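PDB 5KBP: glycosyl hydrolase, family 38 from Enterococcus faecalis, which probably hydrolyses alpha-mannosidic linkages in carbohydrates as a metal-binding family 38 glycosidase. Local coordinates for residues Glu20-Tyr25 with Cys359-Val364; Leu296-Ser300 with Asn711-Gln715; Thr346-Asn350 with Arg371-Ala375; Thr680-Thr684 with Val721-Gly727. All blocks are in the same frame, centred on the assembly; numbering follows the deposited sequence.

Interaction 1: residues Glu20-Tyr25 with Cys359-Val364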
# COMPACT_ATOMS: atom_id res chain seq x y z
N GLU A 20 -11.84 -2.34 -7.68
CA GLU A 20 -11.38 -3.40 -6.81
C GLU A 20 -12.57 -3.91 -6.01
O GLU A 20 -13.34 -3.11 -5.47
CB GLU A 20 -10.26 -2.91 -5.88
CG GLU A 20 -10.49 -1.52 -5.32
CD GLU A 20 -9.26 -0.96 -4.62
OE1 GLU A 20 -9.39 0.07 -3.93
OE2 GLU A 20 -8.18 -1.56 -4.76
N TRP A 21 -12.72 -5.23 -5.94
CA TRP A 21 -13.86 -5.83 -5.27
C TRP A 21 -13.53 -7.20 -4.69
O TRP A 21 -12.84 -7.29 -3.66
CB TRP A 21 -15.05 -5.94 -6.23
CG TRP A 21 -16.35 -6.25 -5.57
CD1 TRP A 21 -16.62 -6.23 -4.23
CD2 TRP A 21 -17.57 -6.65 -6.21
NE1 TRP A 21 -17.92 -6.58 -4.00
CE2 TRP A 21 -18.53 -6.85 -5.20
CE3 TRP A 21 -17.94 -6.86 -7.54
CZ2 TRP A 21 -19.84 -7.24 -5.48
CZ3 TRP A 21 -19.23 -7.25 -7.81
CH2 TRP A 21 -20.17 -7.44 -6.79
N TYR A 22 -14.00 -8.27 -5.33
CA TYR A 22 -13.82 -9.62 -4.81
C TYR A 22 -12.45 -10.20 -5.14
O TYR A 22 -12.10 -11.25 -4.59
CB TYR A 22 -14.92 -10.55 -5.34
CG TYR A 22 -15.08 -10.55 -6.85
CD1 TYR A 22 -15.91 -9.64 -7.48
CD2 TYR A 22 -14.41 -11.48 -7.64
CE1 TYR A 22 -16.07 -9.64 -8.85
CE2 TYR A 22 -14.56 -11.49 -9.01
CZ TYR A 22 -15.39 -10.57 -9.62
OH TYR A 22 -15.55 -10.57 -10.98
N LEU A 23 -11.68 -9.56 -6.00
CA LEU A 23 -10.31 -9.94 -6.29
C LEU A 23 -9.36 -8.87 -5.77
O LEU A 23 -9.76 -7.73 -5.53
CB LEU A 23 -10.10 -10.12 -7.80
CG LEU A 23 -10.73 -11.35 -8.46
CD1 LEU A 23 -10.52 -11.29 -9.97
CD2 LEU A 23 -10.13 -12.62 -7.88
N PRO A 24 -8.09 -9.21 -5.55
CA PRO A 24 -7.09 -8.16 -5.30
C PRO A 24 -7.06 -7.18 -6.46
O PRO A 24 -7.44 -7.51 -7.59
CB PRO A 24 -5.78 -8.94 -5.18
CG PRO A 24 -6.19 -10.31 -4.74
CD PRO A 24 -7.51 -10.56 -5.43
N TYR A 25 -6.62 -5.95 -6.16
CA TYR A 25 -6.73 -4.86 -7.12
C TYR A 25 -6.10 -5.21 -8.46
O TYR A 25 -6.70 -5.01 -9.52
CB TYR A 25 -6.09 -3.59 -6.57
CG TYR A 25 -5.82 -2.57 -7.65
CD1 TYR A 25 -6.86 -1.87 -8.25
CD2 TYR A 25 -4.53 -2.31 -8.09
CE1 TYR A 25 -6.63 -0.95 -9.25
CE2 TYR A 25 -4.28 -1.38 -9.09
CZ TYR A 25 -5.34 -0.71 -9.66
OH TYR A 25 -5.11 0.22 -10.66
N CYS A 359 -16.75 -3.32 1.41
CA CYS A 359 -17.36 -4.56 0.94
C CYS A 359 -16.49 -5.25 -0.12
O CYS A 359 -16.99 -5.74 -1.13
CB CYS A 359 -18.76 -4.30 0.40
SG CYS A 359 -18.83 -3.08 -0.93
N SER A 360 -15.19 -5.29 0.12
CA SER A 360 -14.24 -5.98 -0.74
C SER A 360 -13.51 -7.04 0.09
O SER A 360 -13.81 -7.25 1.27
CB SER A 360 -13.26 -4.99 -1.38
OG SER A 360 -13.94 -4.10 -2.25
N VAL A 361 -12.54 -7.71 -0.53
CA VAL A 361 -11.75 -8.72 0.16
C VAL A 361 -10.61 -8.04 0.91
O VAL A 361 -10.33 -6.86 0.68
CB VAL A 361 -11.23 -9.79 -0.81
CG1 VAL A 361 -12.38 -10.67 -1.29
CG2 VAL A 361 -10.54 -9.14 -1.99
N ASP A 362 -9.95 -8.78 1.80
CA ASP A 362 -8.98 -8.18 2.72
C ASP A 362 -7.85 -7.49 1.98
O ASP A 362 -7.38 -6.43 2.40
CB ASP A 362 -8.42 -9.24 3.67
CG ASP A 362 -9.47 -9.80 4.60
OD1 ASP A 362 -10.60 -9.27 4.63
OD2 ASP A 362 -9.16 -10.77 5.32
N GLU A 363 -7.38 -8.08 0.88
CA GLU A 363 -6.25 -7.51 0.16
C GLU A 363 -6.57 -6.12 -0.37
O GLU A 363 -5.69 -5.25 -0.42
CB GLU A 363 -5.83 -8.42 -0.99
CG GLU A 363 -5.34 -9.80 -0.57
CD GLU A 363 -6.47 -10.76 -0.26
OE1 GLU A 363 -6.36 -11.53 0.71
OE2 GLU A 363 -7.48 -10.74 -1.00
N VAL A 364 -7.82 -5.89 -0.77
CA VAL A 364 -8.21 -4.58 -1.30
C VAL A 364 -8.09 -3.51 -0.22
O VAL A 364 -7.55 -2.43 -0.45
CB VAL A 364 -9.64 -4.64 -1.87
CG1 VAL A 364 -10.17 -3.24 -2.12
CG2 VAL A 364 -9.67 -5.47 -3.15
O HOH W 1 -5.71 -4.92 -3.48

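Interaction 2: residues Leu296-Ser300 with Asn711-Gln715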
# COMPACT_ATOMS: atom_id res chain seq x y z
N LEU A 296 -28.34 -1.88 1.62
CA LEU A 296 -26.89 -1.90 1.78
C LEU A 296 -26.39 -0.72 2.61
O LEU A 296 -25.23 -0.31 2.49
CB LEU A 296 -26.17 -1.96 0.43
CG LEU A 296 -26.68 -3.04 -0.52
CD1 LEU A 296 -25.85 -3.08 -1.80
CD2 LEU A 296 -26.67 -4.41 0.16
N ALA A 297 -27.26 -0.16 3.45
CA ALA A 297 -26.87 0.98 4.27
C ALA A 297 -25.88 0.59 5.35
O ALA A 297 -25.12 1.45 5.83
CB ALA A 297 -28.11 1.62 4.91
N ASN A 298 -25.86 -0.68 5.75
CA ASN A 298 -24.92 -1.14 6.77
C ASN A 298 -23.47 -1.15 6.29
O ASN A 298 -22.58 -1.49 7.08
CB ASN A 298 -25.32 -2.54 7.25
CG ASN A 298 -26.62 -2.53 8.02
OD1 ASN A 298 -27.55 -3.26 7.69
ND2 ASN A 298 -26.69 -1.70 9.05
N THR A 299 -23.21 -0.79 5.03
CA THR A 299 -21.84 -0.60 4.59
C THR A 299 -21.19 0.58 5.31
O THR A 299 -19.96 0.63 5.42
CB THR A 299 -21.79 -0.38 3.08
OG1 THR A 299 -22.65 0.70 2.72
CG2 THR A 299 -22.22 -1.64 2.34
N SER A 300 -21.99 1.53 5.79
CA SER A 300 -21.46 2.69 6.49
C SER A 300 -20.76 2.31 7.79
O SER A 300 -19.91 3.08 8.27
CB SER A 300 -22.59 3.68 6.77
OG SER A 300 -23.72 3.03 7.32
N ASN A 711 -33.63 0.27 10.83
CA ASN A 711 -33.63 1.33 9.82
C ASN A 711 -32.30 2.06 9.87
O ASN A 711 -32.22 3.20 10.33
CB ASN A 711 -34.80 2.29 10.04
CG ASN A 711 -34.92 3.33 8.95
OD1 ASN A 711 -34.46 3.12 7.82
ND2 ASN A 711 -35.53 4.46 9.27
N PRO A 712 -31.22 1.42 9.40
CA PRO A 712 -29.91 2.09 9.42
C PRO A 712 -29.83 3.17 8.36
O PRO A 712 -30.15 2.94 7.19
CB PRO A 712 -28.93 0.94 9.15
CG PRO A 712 -29.72 -0.03 8.35
CD PRO A 712 -31.14 0.06 8.85
N GLN A 713 -29.38 4.35 8.77
CA GLN A 713 -29.27 5.50 7.89
C GLN A 713 -27.83 6.00 7.84
O GLN A 713 -27.04 5.75 8.76
CB GLN A 713 -30.20 6.64 8.34
CG GLN A 713 -31.68 6.33 8.23
CD GLN A 713 -32.15 6.28 6.79
OE1 GLN A 713 -31.54 6.86 5.90
NE2 GLN A 713 -33.26 5.58 6.56
N HIS A 714 -27.50 6.70 6.76
CA HIS A 714 -26.18 7.29 6.60
C HIS A 714 -26.15 8.68 7.23
O HIS A 714 -27.11 9.45 7.12
CB HIS A 714 -25.81 7.39 5.12
CG HIS A 714 -25.90 6.10 4.37
ND1 HIS A 714 -27.09 5.60 3.89
CD2 HIS A 714 -24.95 5.20 4.03
CE1 HIS A 714 -26.86 4.45 3.27
NE2 HIS A 714 -25.57 4.19 3.34
N GLN A 715 -25.04 9.00 7.88
CA GLN A 715 -24.81 10.33 8.41
C GLN A 715 -23.38 10.75 8.09
O GLN A 715 -22.49 9.92 7.90
CB GLN A 715 -25.04 10.41 9.92
CG GLN A 715 -23.97 9.74 10.76
CD GLN A 715 -24.14 9.99 12.25
OE1 GLN A 715 -24.82 10.93 12.65
NE2 GLN A 715 -23.53 9.14 13.07

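Interaction 3: residues Thr346-Asn350 with Arg371-Ala375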
# COMPACT_ATOMS: atom_id res chain seq x y z
N THR A 346 -5.13 10.43 -5.18
CA THR A 346 -4.79 9.33 -4.29
C THR A 346 -5.93 9.04 -3.32
O THR A 346 -6.25 7.88 -3.04
CB THR A 346 -3.50 9.64 -3.53
OG1 THR A 346 -2.43 9.84 -4.46
CG2 THR A 346 -3.14 8.51 -2.58
N LEU A 347 -6.57 10.09 -2.80
CA LEU A 347 -7.68 9.89 -1.87
C LEU A 347 -8.92 9.39 -2.61
O LEU A 347 -9.64 8.53 -2.10
CB LEU A 347 -7.99 11.18 -1.12
CG LEU A 347 -9.17 11.11 -0.15
CD1 LEU A 347 -8.91 10.07 0.93
CD2 LEU A 347 -9.46 12.47 0.46
N LEU A 348 -9.19 9.93 -3.80
CA LEU A 348 -10.34 9.49 -4.58
C LEU A 348 -10.23 8.03 -5.00
O LEU A 348 -11.26 7.41 -5.28
CB LEU A 348 -10.52 10.38 -5.81
CG LEU A 348 -11.05 11.79 -5.55
CD1 LEU A 348 -11.03 12.62 -6.82
CD2 LEU A 348 -12.46 11.72 -4.98
N GLN A 349 -9.02 7.48 -5.06
CA GLN A 349 -8.86 6.07 -5.40
C GLN A 349 -9.36 5.16 -4.29
O GLN A 349 -9.53 3.96 -4.52
CB GLN A 349 -7.40 5.77 -5.72
CG GLN A 349 -6.93 6.36 -7.05
CD GLN A 349 -5.43 6.31 -7.22
OE1 GLN A 349 -4.74 5.49 -6.61
NE2 GLN A 349 -4.90 7.19 -8.06
N ASN A 350 -9.57 5.69 -3.09
CA ASN A 350 -10.24 4.96 -2.01
C ASN A 350 -11.74 5.21 -1.99
O ASN A 350 -12.43 4.66 -1.12
CB ASN A 350 -9.64 5.35 -0.65
CG ASN A 350 -8.33 4.66 -0.38
OD1 ASN A 350 -7.97 3.70 -1.06
ND2 ASN A 350 -7.60 5.13 0.62
N ARG A 371 -3.03 3.88 0.48
CA ARG A 371 -3.47 5.11 -0.17
C ARG A 371 -3.81 6.18 0.86
O ARG A 371 -3.49 7.36 0.67
CB ARG A 371 -4.67 4.83 -1.07
CG ARG A 371 -4.44 3.77 -2.13
CD ARG A 371 -5.53 3.85 -3.20
NE ARG A 371 -5.45 2.75 -4.16
CZ ARG A 371 -6.24 1.68 -4.13
NH1 ARG A 371 -6.11 0.73 -5.05
NH2 ARG A 371 -7.16 1.55 -3.18
N PHE A 372 -4.48 5.79 1.94
CA PHE A 372 -4.81 6.74 3.00
C PHE A 372 -3.55 7.33 3.62
O PHE A 372 -3.45 8.54 3.83
CB PHE A 372 -5.67 6.07 4.07
CG PHE A 372 -7.14 6.07 3.75
CD1 PHE A 372 -7.77 7.23 3.32
CD2 PHE A 372 -7.90 4.91 3.88
CE1 PHE A 372 -9.12 7.23 3.03
CE2 PHE A 372 -9.25 4.92 3.59
CZ PHE A 372 -9.86 6.08 3.17
N GLU A 373 -2.57 6.47 3.93
CA GLU A 373 -1.32 6.95 4.51
C GLU A 373 -0.62 7.92 3.57
O GLU A 373 -0.12 8.97 4.00
CB GLU A 373 -0.40 5.77 4.82
CG GLU A 373 -0.91 4.83 5.90
CD GLU A 373 -0.45 5.23 7.29
OE1 GLU A 373 -0.86 4.56 8.27
OE2 GLU A 373 0.33 6.20 7.40
N ASN A 374 -0.57 7.60 2.27
CA ASN A 374 0.15 8.44 1.32
C ASN A 374 -0.55 9.78 1.12
O ASN A 374 0.09 10.83 1.12
CB ASN A 374 0.30 7.70 -0.01
CG ASN A 374 1.29 6.55 0.07
OD1 ASN A 374 2.18 6.55 0.91
ND2 ASN A 374 1.13 5.57 -0.81
N ALA A 375 -1.87 9.75 0.93
CA ALA A 375 -2.62 11.00 0.79
C ALA A 375 -2.51 11.85 2.05
O ALA A 375 -2.37 13.07 1.97
CB ALA A 375 -4.08 10.70 0.46

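Interaction 4: residues Thr680-Thr684 with Val721-Gly727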
# COMPACT_ATOMS: atom_id res chain seq x y z
N THR A 680 -33.15 10.55 23.66
CA THR A 680 -33.52 11.96 23.62
C THR A 680 -34.75 12.26 24.47
O THR A 680 -34.91 13.40 24.92
CB THR A 680 -33.78 12.41 22.18
OG1 THR A 680 -34.89 11.69 21.64
CG2 THR A 680 -32.55 12.16 21.32
N GLY A 681 -35.61 11.27 24.71
CA GLY A 681 -36.79 11.47 25.52
C GLY A 681 -37.98 12.05 24.79
O GLY A 681 -38.98 12.37 25.44
N MET A 682 -37.91 12.18 23.47
CA MET A 682 -39.01 12.74 22.69
C MET A 682 -39.22 11.89 21.44
O MET A 682 -38.27 11.56 20.74
CB MET A 682 -38.73 14.19 22.30
CG MET A 682 -37.27 14.50 22.03
SD MET A 682 -36.94 16.27 21.97
CE MET A 682 -35.15 16.28 21.96
N VAL A 683 -40.48 11.53 21.19
CA VAL A 683 -40.87 10.74 20.03
C VAL A 683 -41.44 11.70 18.99
O VAL A 683 -42.56 12.21 19.15
CB VAL A 683 -41.88 9.65 20.40
CG1 VAL A 683 -42.33 8.90 19.16
CG2 VAL A 683 -41.27 8.69 21.42
N THR A 684 -40.68 11.95 17.93
CA THR A 684 -41.06 12.89 16.89
C THR A 684 -41.37 12.14 15.60
O THR A 684 -41.10 10.95 15.45
CB THR A 684 -39.95 13.92 16.65
OG1 THR A 684 -38.77 13.25 16.18
CG2 THR A 684 -39.63 14.66 17.93
N VAL A 721 -32.22 15.28 16.86
CA VAL A 721 -33.62 15.02 17.19
C VAL A 721 -34.11 16.17 18.05
O VAL A 721 -33.49 16.50 19.07
CB VAL A 721 -33.79 13.68 17.93
CG1 VAL A 721 -35.17 13.60 18.57
CG2 VAL A 721 -33.57 12.51 16.98
N HIS A 722 -35.21 16.79 17.64
CA HIS A 722 -35.70 17.97 18.35
C HIS A 722 -37.20 18.11 18.15
O HIS A 722 -37.77 17.63 17.17
CB HIS A 722 -34.99 19.24 17.87
CG HIS A 722 -35.38 19.68 16.49
ND1 HIS A 722 -34.75 19.23 15.36
CD2 HIS A 722 -36.35 20.53 16.07
CE1 HIS A 722 -35.31 19.78 14.29
NE2 HIS A 722 -36.28 20.58 14.70
N ASP A 723 -37.83 18.79 19.11
CA ASP A 723 -39.21 19.23 18.96
C ASP A 723 -39.27 20.75 19.00
O ASP A 723 -38.29 21.42 18.66
CB ASP A 723 -40.11 18.61 20.05
CG ASP A 723 -39.58 18.84 21.46
OD1 ASP A 723 -38.74 19.74 21.66
OD2 ASP A 723 -40.01 18.10 22.37
N GLN A 724 -40.40 21.30 19.43
CA GLN A 724 -40.58 22.75 19.43
C GLN A 724 -39.90 23.44 20.61
O GLN A 724 -39.90 24.67 20.66
CB GLN A 724 -42.07 23.10 19.43
N ASN A 725 -39.31 22.69 21.54
CA ASN A 725 -38.76 23.30 22.75
C ASN A 725 -37.32 22.89 23.02
O ASN A 725 -36.54 23.69 23.55
CB ASN A 725 -39.63 22.96 23.96
CG ASN A 725 -40.99 23.64 23.91
OD1 ASN A 725 -41.12 24.81 24.27
ND2 ASN A 725 -42.01 22.90 23.48
N LYS A 726 -36.95 21.66 22.68
CA LYS A 726 -35.64 21.13 23.02
C LYS A 726 -35.11 20.27 21.89
O LYS A 726 -35.85 19.90 20.97
CB LYS A 726 -35.70 20.32 24.33
CG LYS A 726 -36.98 19.53 24.49
CD LYS A 726 -36.89 18.55 25.64
CE LYS A 726 -38.27 18.03 26.02
NZ LYS A 726 -39.01 17.49 24.85
N GLY A 727 -33.83 19.94 21.96
CA GLY A 727 -33.20 19.13 20.94
C GLY A 727 -31.85 18.62 21.37
O GLY A 727 -31.19 19.20 22.24

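Interaction 1: residues Glu20-Tyr25 with Cys359-Val364
The indole of W21 turns its five-membered edge to C359, whose carbonyl oxygen lies in the ring plane, 3.1 Å from NE1. On one face of the same indole sits the edge of the next ring along the chain: Y22 CD1 is 3.2 Å above the plane, offset toward the rim. With CG anti to the backbone N (chi1 -167°), W21 swings its ring back toward C359 although its side chain sets out away from it. The backbone follows suit: V361 N, at the N-cap of helix 362-393, donates to W21 O at 3.2 Å, from a position tilted off the carbonyl plane. V364, in the first turn, splits its branches, CG1 lying 3.5 Å from E20 CD and CG2 3.3 Å from L23 O. R371 and S355 hold the E20 carboxylate. A water bridges Y25 N and, weakly, E363 O. The contact thus seats a loop of the N-terminal glycosyl hydrolase family 38 region, between strand 7-13 and helix 25-45, on the start of helix 362-393 in the alpha-mannosidase middle region. W760 meets W21 and Y22 edge-to-face, the backbone O of D354, in helix 353-356, is bonded to the S360 hydroxyl, and L476 of the second subunit packs on Y22.

Interaction 2: residues Leu296-Ser300 with Asn711-Gln715
H714 sets its imidazole obliquely against A297 and S300, so that a 3-10 turn, residues 297-299, is packed against the short strand 713-714 of a large antiparallel sheet. CE1 of the H714 ring comes within 3.5 Å of A297 CB, while its CD2 lies 3.9 Å from S300 CB; the methyl of A297 and the methylene of S300 therefore meet different corners of one ring. With CG anti to its own carbonyl carbon (chi1 -54°), H714 carries the imidazole across to the turn, and F96 meets that ring with its plane only about 20° away. P712 meets the same methyl: its carbonyl oxygen is 3.3 Å from A297 CB, and its ring crosses the amide of N298 at a slant, with P712 CB 3.5 Å from N298 ND2. That amide is fixed by outside partners, ND2 bonding to E737 OE2 and OD1 accepting from F574 N, so the proline packs on a group already held. No hydrogen bond joins the two segments. The turn is tightened from within instead, since A297 O accepts from both the amide and the hydroxyl of S300, OG reaching it at 2.6 Å. H714 NE2, buried by the contact, has no polar partner in the model.

Interaction 3: residues Thr346-Asn350 with Arg371-Ala375
N350 makes the polar join with R371: its OD1 accepts from R371 NH2 at 3.1 Å with an N-H...O angle of 167°. The bond is nearly straight at the hydrogen and at the carbonyl, and the oxygen lies in the guanidinium plane. The other end of the same amide is laid on F372, with ND2 3.1 Å above the ring and over its centre; amide and ring planes are 57° apart. Q349 covers R371 differently, its carbonyl oxygen over one face of the guanidinium and its CB 3.7 Å from R371 CD. Apolar contacts complete the first shell. L347 CD1 touches the edge of the F372 ring, 3.5 Å from CE1, and T346 CG2 settles 3.9 Å from A375 CB. That methyl gets there because it stands anti to the T346 backbone N, while OG1 turns back to Y342 O.

One shell further out, M368 O accepts from N350 ND2, which fixes the amide's rotation and so keeps OD1 on the arginine. E20 forms a salt bridge with R371 NH2, giving that nitrogen two acceptors; R19 lies close by with like charge, which E20 would be expected to offset. Beyond these, the contact pairs the C-terminal part of helix 337-348 and the residues after it with the first half of helix 362-393. L347 also packs on N310, V313 and Q314 of helix 304-332, making a three-helix junction, and N374 packs against E26 of the second subunit.

Interaction 4: residues Thr680-Thr684 with Val721-Gly727
The apolar part rests on M682, which runs out past V721 in the opposite direction. Its CG lies 4.1 Å from V721 CG1, and the chain, extended beyond CG, delivers the terminal methyl to the backbone of the hairpin that joins strands 718-722 and 727-732. There M682 CE is 3.3 Å from V721 O and 3.6 Å from G727 CA, where the glycine offers only its bare alpha carbon. V721 is also approached by T680, with T680 CG2 standing 3.9 Å from V721 CB; the two side chains cross at about a right angle, and the T680 hydroxyl, which bonds to G744 O, touches the same valine. Farther along, T684 sets its CG2 methyl near H722 O.

Sulfur contacts come next. SD of M682 passes 3.6 Å from D723 OD2 and also close to K726 NZ, so the thioether rests against an ion pair.

The hydrogen bonds lie inside the hairpin. D723 OD1 takes two backbone amides, N725 N from above the carboxylate plane and K726 N at 2.8 Å nearly in line with the C-O bond, making an Asx turn continued as an Asx motif. D723 OD2 uses its syn lone pair for the salt bridge with K726 NZ, at 2.7 Å. D723 N in turn donates to K726 O.

The chemistry therefore divides: the turn ties up its own charges and amides, and what it presents to residues 680-684 is met mostly by methyls and a thioether sulfur. No hydrogen bond crosses the contact, so cohesion between the two segments comes largely from van der Waals packing, with M682 supplying much of it.

Overall arrangement
From the N terminus, residues 20-25 open interaction 1, which closes more than 330 residues later at 359-364. Meanwhile 296-300 opens interaction 2 and 346-350 opens interaction 3, so interaction 1 crosses both. Interaction 3 closes soon after at 371-375, well within the span of interaction 2, which ends only at 711-715. Interaction 4 opens at 680-684, ahead of that closure, and finishes at 721-727, crossing interaction 2. Interactions 1 and 3 share helix 362-393 and touch at E20 and R371; both touch the second subunit. Interaction 2 joins this helical region to the C-terminal sheets, where interaction 4 lies, its centre about 42 Å from that of interaction 1.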